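Local coordinates for serine proteinase inhibitor A (Sagittaria sagittifolia, PDB 3E8L), which probably inhibits trypsin and chymotrypsin simultaneously through two reactive sites, as a Kunitz-type protease inhibitor with a beta-trefoil fold, at residues K86-M91 and D98-I103; G110-Q115 and F162-R167. The protein carries 2 engineered substitutions. All blocks are in the same frame, centred on the assembly; numbering follows the deposited sequence.

In the fold
The two contacts follow each other along the chain, 98-103 being complete before 110-115 begins, and their centres lie about 21 Å apart in one beta-trefoil. Interaction 1 is the inner one, about 7 Å from the centre of the chain, with half of its touching residues buried; it brings strand 84-89 of one antiparallel sheet against strand 101-103 of another. Interaction 2 lies about 18 Å out, near the surface, where the start of strand 113-119 and the loop before it meet the hairpin end of strand 159-164. Backbone bonds and an aromatic cluster join 86-91 to 98-103, whereas 110-115 and 162-167 meet through apolar side chains and one bridging water. Strands 101-103 and 113-119 are neighbours in one sheet, and Ile103 CG2 packs 3.8 Å from Gln115 NE2.

Interaction 1 (K86-M91 and D98-I103); sequences KFSFSM and DTAWSI. With SO4 (sulfate ion), chain I.
Lys86 begins the contact between two strands of the beta-trefoil: its extended chain runs past the methyl of Ala100, Lys86 CE to Ala100 CB 4.0 Å, to hydrogen-bond a sulfate through NZ. Phe87 works through both backbone and ring. Its O accepts Trp101 N at 2.8 Å, while its CB sits over the indole, 3.6 Å from the centroid of the five-membered ring. The Phe87 ring then turns its edge to the face of the indole's six-membered ring, planes at 59°, and Phe131 joins this aromatic group from strand 130-135. Ser88 forms the single beta bridge, opposite Ala100, and its OG lies against Ala100 CA. Phe89 N donates to Thr99 O at 3.3 Å, a longer backbone bond than that of Phe87. The hydroxyl branch of Thr99, placed between its own N and carbonyl carbon (chi1 62°), gives Thr99 OG1 a 2.7 Å bond to Phe89 O, in the carbonyl plane on a lone pair. Trp101 NE1 lies over one face of the Phe89 ring, 3.3 Å from Phe89 CE2, with that ring inclined 50° to the indole's five-membered ring. Last comes Met91, whose CG packs against Thr99 CG2 at 3.7 Å.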
ATOM      1  N   LYS A  86      -3.298  -5.329  -0.916  1.00 31.71           N
ATOM      2  CA  LYS A  86      -2.224  -4.784  -1.733  1.00 31.60           C
ATOM      3  C   LYS A  86      -2.004  -5.749  -2.900  1.00 30.87           C
ATOM      4  O   LYS A  86      -1.870  -6.960  -2.683  1.00 31.16           O
ATOM      5  CB  LYS A  86      -0.980  -4.680  -0.859  1.00 31.83           C
ATOM      6  CG  LYS A  86       0.297  -4.159  -1.513  1.00 33.99           C
ATOM      7  CD  LYS A  86       1.235  -3.722  -0.366  1.00 38.79           C
ATOM      8  CE  LYS A  86       2.706  -3.845  -0.710  1.00 42.03           C
ATOM      9  NZ  LYS A  86       3.528  -3.983   0.527  1.00 43.05           N
ATOM     10  N   PHE A  87      -2.008  -5.220  -4.124  1.00 30.14           N
ATOM     11  CA  PHE A  87      -1.725  -5.999  -5.345  1.00 28.87           C
ATOM     12  C   PHE A  87      -0.292  -5.712  -5.779  1.00 28.00           C
ATOM     13  O   PHE A  87       0.094  -4.554  -5.870  1.00 28.22           O
ATOM     14  CB  PHE A  87      -2.676  -5.582  -6.471  1.00 28.65           C
ATOM     15  CG  PHE A  87      -4.074  -6.153  -6.360  1.00 28.17           C
ATOM     16  CD1 PHE A  87      -4.648  -6.443  -5.116  1.00 26.60           C
ATOM     17  CD2 PHE A  87      -4.833  -6.369  -7.518  1.00 25.41           C
ATOM     18  CE1 PHE A  87      -5.951  -6.956  -5.036  1.00 25.83           C
ATOM     19  CE2 PHE A  87      -6.123  -6.868  -7.439  1.00 24.52           C
ATOM     20  CZ  PHE A  87      -6.682  -7.168  -6.209  1.00 24.30           C
ATOM     21  N   SER A  88       0.494  -6.748  -6.059  1.00 26.92           N
ATOM     22  CA  SER A  88       1.896  -6.558  -6.426  1.00 26.01           C
ATOM     23  C   SER A  88       2.288  -7.513  -7.540  1.00 26.12           C
ATOM     24  O   SER A  88       2.135  -8.728  -7.421  1.00 26.07           O
ATOM     25  CB  SER A  88       2.804  -6.763  -5.217  1.00 26.23           C
ATOM     26  OG  SER A  88       2.634  -5.728  -4.249  1.00 25.44           O
ATOM     27  N   PHE A  89       2.773  -6.959  -8.634  1.00 25.51           N
ATOM     28  CA  PHE A  89       3.261  -7.769  -9.710  1.00 26.02           C
ATOM     29  C   PHE A  89       4.541  -8.502  -9.324  1.00 26.75           C
ATOM     30  O   PHE A  89       5.399  -7.963  -8.629  1.00 26.18           O
ATOM     31  CB  PHE A  89       3.540  -6.907 -10.939  1.00 26.14           C
ATOM     32  CG  PHE A  89       2.305  -6.502 -11.703  1.00 25.29           C
ATOM     33  CD1 PHE A  89       1.399  -7.463 -12.166  1.00 25.87           C
ATOM     34  CD2 PHE A  89       2.073  -5.167 -11.992  1.00 22.87           C
ATOM     35  CE1 PHE A  89       0.253  -7.080 -12.895  1.00 26.52           C
ATOM     36  CE2 PHE A  89       0.949  -4.771 -12.718  1.00 24.55           C
ATOM     37  CZ  PHE A  89       0.040  -5.721 -13.178  1.00 25.31           C
ATOM     38  N   SER A  90       4.661  -9.742  -9.788  1.00 27.43           N
ATOM     39  CA  SER A  90       5.887 -10.501  -9.603  1.00 28.23           C
ATOM     40  C   SER A  90       6.641 -10.362 -10.899  1.00 27.94           C
ATOM     41  O   SER A  90       6.341 -11.038 -11.888  1.00 28.80           O
ATOM     42  CB  SER A  90       5.577 -11.968  -9.311  1.00 28.35           C
ATOM     43  OG  SER A  90       6.750 -12.659  -8.937  1.00 30.78           O
ATOM     44  N   MET A  91       7.587  -9.435 -10.908  1.00 27.36           N
ATOM     45  CA  MET A  91       8.286  -9.067 -12.142  1.00 26.12           C
ATOM     46  C   MET A  91       9.683  -8.589 -11.798  1.00 25.15           C
ATOM     47  O   MET A  91       9.895  -8.044 -10.717  1.00 24.87           O
ATOM     48  CB  MET A  91       7.509  -7.987 -12.890  1.00 26.23           C
ATOM     49  CG  MET A  91       7.294  -6.692 -12.089  1.00 26.57           C
ATOM     50  SD  MET A  91       6.429  -5.401 -12.990  1.00 28.50           S
ATOM     51  CE  MET A  91       7.470  -5.229 -14.456  1.00 29.76           C
ATOM     52  N   ASP A  98       9.381  -0.874  -5.987  1.00 23.57           N
ATOM     53  CA  ASP A  98       8.398  -1.897  -5.705  1.00 24.87           C
ATOM     54  C   ASP A  98       7.481  -2.035  -6.914  1.00 24.87           C
ATOM     55  O   ASP A  98       7.707  -1.423  -7.949  1.00 24.89           O
ATOM     56  CB  ASP A  98       7.620  -1.623  -4.414  1.00 25.59           C
ATOM     57  CG  ASP A  98       6.834  -0.333  -4.456  1.00 28.83           C
ATOM     58  OD1 ASP A  98       6.124  -0.091  -5.448  1.00 30.02           O
ATOM     59  OD2 ASP A  98       6.909   0.436  -3.481  1.00 31.61           O
ATOM     60  N   THR A  99       6.455  -2.855  -6.777  1.00 25.30           N
ATOM     61  CA  THR A  99       5.574  -3.220  -7.867  1.00 25.74           C
ATOM     62  C   THR A  99       4.100  -3.189  -7.400  1.00 26.42           C
ATOM     63  O   THR A  99       3.218  -3.767  -8.051  1.00 26.96           O
ATOM     64  CB  THR A  99       5.927  -4.644  -8.425  1.00 25.36           C
ATOM     65  OG1 THR A  99       5.735  -5.616  -7.393  1.00 26.19           O
ATOM     66  CG2 THR A  99       7.357  -4.724  -8.918  1.00 24.10           C
ATOM     67  N   ALA A 100       3.834  -2.536  -6.271  1.00 26.81           N
ATOM     68  CA  ALA A 100       2.471  -2.479  -5.735  1.00 27.16           C
ATOM     69  C   ALA A 100       1.597  -1.572  -6.613  1.00 27.41           C
ATOM     70  O   ALA A 100       2.083  -0.593  -7.186  1.00 27.91           O
ATOM     71  CB  ALA A 100       2.486  -2.008  -4.299  1.00 26.58           C
ATOM     72  N   TRP A 101       0.323  -1.908  -6.730  1.00 27.11           N
ATOM     73  CA  TRP A 101      -0.610  -1.117  -7.510  1.00 27.37           C
ATOM     74  C   TRP A 101      -1.015   0.104  -6.736  1.00 28.00           C
ATOM     75  O   TRP A 101      -1.050   0.069  -5.505  1.00 28.15           O
ATOM     76  CB  TRP A 101      -1.888  -1.912  -7.773  1.00 26.68           C
ATOM     77  CG  TRP A 101      -1.780  -3.009  -8.743  1.00 26.02           C
ATOM     78  CD1 TRP A 101      -0.647  -3.679  -9.117  1.00 26.98           C
ATOM     79  CD2 TRP A 101      -2.865  -3.623  -9.455  1.00 25.33           C
ATOM     80  NE1 TRP A 101      -0.961  -4.654 -10.047  1.00 27.05           N
ATOM     81  CE2 TRP A 101      -2.318  -4.642 -10.258  1.00 25.22           C
ATOM     82  CE3 TRP A 101      -4.239  -3.397  -9.505  1.00 24.75           C
ATOM     83  CZ2 TRP A 101      -3.101  -5.427 -11.091  1.00 24.33           C
ATOM     84  CZ3 TRP A 101      -5.010  -4.188 -10.325  1.00 24.25           C
ATOM     85  CH2 TRP A 101      -4.443  -5.181 -11.110  1.00 24.08           C
ATOM     86  N   SER A 102      -1.357   1.188  -7.440  1.00 29.04           N
ATOM     87  CA  SER A 102      -2.116   2.258  -6.774  1.00 29.78           C
ATOM     88  C   SER A 102      -2.948   3.170  -7.662  1.00 30.19           C
ATOM     89  O   SER A 102      -2.802   3.168  -8.883  1.00 31.27           O
ATOM     90  CB  SER A 102      -1.233   3.070  -5.810  1.00 29.65           C
ATOM     91  OG  SER A 102      -0.199   3.696  -6.481  1.00 29.53           O
ATOM     92  N   ILE A 103      -3.848   3.915  -7.026  1.00 30.21           N
ATOM     93  CA  ILE A 103      -4.656   4.902  -7.694  1.00 30.33           C
ATOM     94  C   ILE A 103      -3.772   6.072  -8.067  1.00 30.47           C
ATOM     95  O   ILE A 103      -3.157   6.707  -7.225  1.00 30.78           O
ATOM     96  CB  ILE A 103      -5.777   5.413  -6.800  1.00 30.22           C
ATOM     97  CG1 ILE A 103      -6.504   4.245  -6.153  1.00 30.42           C
ATOM     98  CG2 ILE A 103      -6.757   6.243  -7.623  1.00 30.67           C
ATOM     99  CD1 ILE A 103      -7.317   4.644  -4.979  1.00 31.13           C
TER
HETATM  100  S   SO4 I 183       1.097  -4.516   3.652  0.50 35.00           S
HETATM  101  O1  SO4 I 183       2.091  -3.486   3.338  0.50 35.00           O
HETATM  102  O2  SO4 I 183       1.706  -5.843   3.579  0.50 35.00           O
HETATM  103  O3  SO4 I 183       0.528  -4.278   4.981  0.50 35.00           O
HETATM  104  O4  SO4 I 183       0.018  -4.474   2.671  0.50 35.00           O

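Interaction 2 (G110-Q115 and F162-R167); sequences GGISFQ and FNVNGR
Phe114 CB stands over one face of the Phe162 ring, 3.7 Å from its centroid and 16° off the normal, a CH-pi contact displaced toward the rim near Phe162 CZ. The next atom, Phe114 CG, lies between the backbone N and the carbonyl carbon (chi1 68°), and from there the ring slides past that of Phe162, the two planes inclined at 47°. Phe114 CD1 makes the tightest approach, 3.4 Å to Phe162 CD2; Phe114 CE1 stays 4.0 Å from Phe162 CD2. At the tip, Phe114 CZ reaches Val164 CG2, 4.2 Å away. These side chains join strand 113-119 of the beta-trefoil to the hairpin formed by strands 159-164 and 167-172, whose Leu169 also packs on Phe114 and Val164. The hairpin reverses in a type I' turn from Val164 to Arg167, closed by paired backbone bonds between those two residues. Ile112 borders the aromatic pair, its CG2 lying 3.7 Å from Phe162 CD1 and its CG1 against Asn163 O. Toward the turn the Asn165 side chain lies beside Gly110 CA, and a water bridges the backbones, donating to Gly110 O at 2.7 Å and accepting from Asn165 N at 3.0 Å.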
ATOM      1  N   GLY A 110      -4.084  10.365 -24.669  1.00 28.74           N
ATOM      2  CA  GLY A 110      -4.847   9.818 -25.785  1.00 27.62           C
ATOM      3  C   GLY A 110      -6.175  10.537 -25.915  1.00 27.35           C
ATOM      4  O   GLY A 110      -7.132   9.993 -26.461  1.00 27.78           O
ATOM      5  N   GLY A 111      -6.234  11.773 -25.429  1.00 26.57           N
ATOM      6  CA  GLY A 111      -7.482  12.510 -25.402  1.00 26.12           C
ATOM      7  C   GLY A 111      -8.407  11.972 -24.317  1.00 25.83           C
ATOM      8  O   GLY A 111      -9.585  12.263 -24.323  1.00 25.47           O
ATOM      9  N   ILE A 112      -7.862  11.175 -23.401  1.00 25.61           N
ATOM     10  CA  ILE A 112      -8.631  10.630 -22.294  1.00 25.97           C
ATOM     11  C   ILE A 112      -8.169  11.234 -20.957  1.00 26.03           C
ATOM     12  O   ILE A 112      -6.969  11.262 -20.657  1.00 25.76           O
ATOM     13  CB  ILE A 112      -8.559   9.071 -22.241  1.00 25.61           C
ATOM     14  CG1 ILE A 112      -8.966   8.439 -23.579  1.00 25.83           C
ATOM     15  CG2 ILE A 112      -9.435   8.528 -21.133  1.00 26.50           C
ATOM     16  CD1 ILE A 112     -10.456   8.385 -23.874  1.00 25.07           C
ATOM     17  N   SER A 113      -9.124  11.744 -20.181  1.00 26.00           N
ATOM     18  CA  SER A 113      -8.850  12.179 -18.823  1.00 26.78           C
ATOM     19  C   SER A 113      -9.333  11.122 -17.853  1.00 27.18           C
ATOM     20  O   SER A 113     -10.520  10.756 -17.855  1.00 27.64           O
ATOM     21  CB  SER A 113      -9.500  13.518 -18.520  1.00 26.64           C
ATOM     22  OG  SER A 113      -8.906  14.524 -19.322  1.00 29.67           O
ATOM     23  N   PHE A 114      -8.406  10.618 -17.040  1.00 27.14           N
ATOM     24  CA  PHE A 114      -8.732   9.636 -16.029  1.00 27.29           C
ATOM     25  C   PHE A 114      -7.684   9.567 -14.923  1.00 27.49           C
ATOM     26  O   PHE A 114      -6.588  10.116 -15.047  1.00 26.95           O
ATOM     27  CB  PHE A 114      -8.932   8.258 -16.669  1.00 27.57           C
ATOM     28  CG  PHE A 114      -7.668   7.631 -17.238  1.00 28.80           C
ATOM     29  CD1 PHE A 114      -7.366   6.294 -16.963  1.00 28.76           C
ATOM     30  CD2 PHE A 114      -6.798   8.358 -18.056  1.00 29.58           C
ATOM     31  CE1 PHE A 114      -6.230   5.691 -17.488  1.00 27.33           C
ATOM     32  CE2 PHE A 114      -5.652   7.767 -18.583  1.00 29.88           C
ATOM     33  CZ  PHE A 114      -5.371   6.419 -18.296  1.00 29.24           C
ATOM     34  N   GLN A 115      -8.060   8.901 -13.835  1.00 27.89           N
ATOM     35  CA  GLN A 115      -7.117   8.466 -12.824  1.00 28.17           C
ATOM     36  C   GLN A 115      -6.712   7.031 -13.147  1.00 27.99           C
ATOM     37  O   GLN A 115      -7.502   6.113 -12.952  1.00 27.92           O
ATOM     38  CB  GLN A 115      -7.750   8.525 -11.438  1.00 28.00           C
ATOM     39  CG  GLN A 115      -8.175   9.894 -10.997  1.00 28.47           C
ATOM     40  CD  GLN A 115      -8.751   9.858  -9.610  1.00 30.05           C
ATOM     41  OE1 GLN A 115      -9.973   9.848  -9.437  1.00 30.87           O
ATOM     42  NE2 GLN A 115      -7.875   9.763  -8.606  1.00 27.98           N
ATOM     43  N   PHE A 162     -10.226   2.019 -19.910  1.00 24.17           N
ATOM     44  CA  PHE A 162     -10.164   3.143 -20.845  1.00 24.91           C
ATOM     45  C   PHE A 162      -9.368   2.806 -22.113  1.00 25.17           C
ATOM     46  O   PHE A 162      -8.225   2.361 -22.024  1.00 25.73           O
ATOM     47  CB  PHE A 162      -9.506   4.357 -20.173  1.00 24.90           C
ATOM     48  CG  PHE A 162     -10.255   4.887 -18.995  1.00 25.01           C
ATOM     49  CD1 PHE A 162     -11.167   5.924 -19.154  1.00 25.21           C
ATOM     50  CD2 PHE A 162     -10.035   4.373 -17.719  1.00 24.75           C
ATOM     51  CE1 PHE A 162     -11.874   6.443 -18.053  1.00 25.11           C
ATOM     52  CE2 PHE A 162     -10.735   4.881 -16.620  1.00 26.55           C
ATOM     53  CZ  PHE A 162     -11.658   5.929 -16.792  1.00 25.14           C
ATOM     54  N   ASN A 163      -9.952   3.035 -23.286  1.00 25.73           N
ATOM     55  CA  ASN A 163      -9.222   2.851 -24.553  1.00 26.22           C
ATOM     56  C   ASN A 163      -8.335   4.068 -24.795  1.00 25.90           C
ATOM     57  O   ASN A 163      -8.813   5.130 -25.193  1.00 25.69           O
ATOM     58  CB  ASN A 163     -10.172   2.589 -25.739  1.00 25.97           C
ATOM     59  CG  ASN A 163      -9.430   2.326 -27.074  1.00 28.21           C
ATOM     60  OD1 ASN A 163      -9.904   1.554 -27.917  1.00 31.30           O
ATOM     61  ND2 ASN A 163      -8.290   2.981 -27.276  1.00 28.02           N
ATOM     62  N   VAL A 164      -7.041   3.893 -24.544  1.00 25.92           N
ATOM     63  CA  VAL A 164      -6.058   4.963 -24.655  1.00 26.05           C
ATOM     64  C   VAL A 164      -5.053   4.625 -25.760  1.00 26.68           C
ATOM     65  O   VAL A 164      -4.235   3.720 -25.597  1.00 27.36           O
ATOM     66  CB  VAL A 164      -5.315   5.130 -23.337  1.00 25.09           C
ATOM     67  CG1 VAL A 164      -4.313   6.248 -23.431  1.00 25.61           C
ATOM     68  CG2 VAL A 164      -6.293   5.411 -22.223  1.00 25.16           C
ATOM     69  N   ASN A 165      -5.114   5.350 -26.875  1.00 26.92           N
ATOM     70  CA  ASN A 165      -4.270   5.058 -28.047  1.00 27.11           C
ATOM     71  C   ASN A 165      -4.265   3.558 -28.364  1.00 27.22           C
ATOM     72  O   ASN A 165      -3.205   2.938 -28.405  1.00 27.63           O
ATOM     73  CB  ASN A 165      -2.816   5.531 -27.831  1.00 26.92           C
ATOM     74  CG  ASN A 165      -2.696   7.029 -27.592  1.00 26.71           C
ATOM     75  OD1 ASN A 165      -2.037   7.465 -26.634  1.00 26.98           O
ATOM     76  ND2 ASN A 165      -3.329   7.826 -28.452  1.00 24.12           N
ATOM     77  N   GLY A 166      -5.444   2.967 -28.531  1.00 26.89           N
ATOM     78  CA  GLY A 166      -5.543   1.560 -28.902  1.00 26.83           C
ATOM     79  C   GLY A 166      -5.328   0.548 -27.780  1.00 27.00           C
ATOM     80  O   GLY A 166      -5.742  -0.604 -27.906  1.00 26.97           O
ATOM     81  N   ARG A 167      -4.695   0.962 -26.682  1.00 26.90           N
ATOM     82  CA  ARG A 167      -4.445   0.053 -25.566  1.00 26.83           C
ATOM     83  C   ARG A 167      -5.507   0.196 -24.467  1.00 26.62           C
ATOM     84  O   ARG A 167      -5.988   1.302 -24.184  1.00 26.73           O
ATOM     85  CB  ARG A 167      -3.023   0.215 -25.012  1.00 26.95           C
ATOM     86  CG  ARG A 167      -1.954  -0.231 -25.999  1.00 28.83           C
ATOM     87  CD  ARG A 167      -0.565  -0.207 -25.419  1.00 32.78           C
ATOM     88  NE  ARG A 167       0.439   0.041 -26.459  1.00 36.67           N
ATOM     89  CZ  ARG A 167       1.368  -0.838 -26.861  1.00 39.82           C
ATOM     90  NH1 ARG A 167       1.446  -2.056 -26.306  1.00 39.90           N
ATOM     91  NH2 ARG A 167       2.228  -0.502 -27.834  1.00 38.77           N
TER
HETATM   92  O   HOH W   1      -7.120   7.444 -27.473  1.00 22.03           O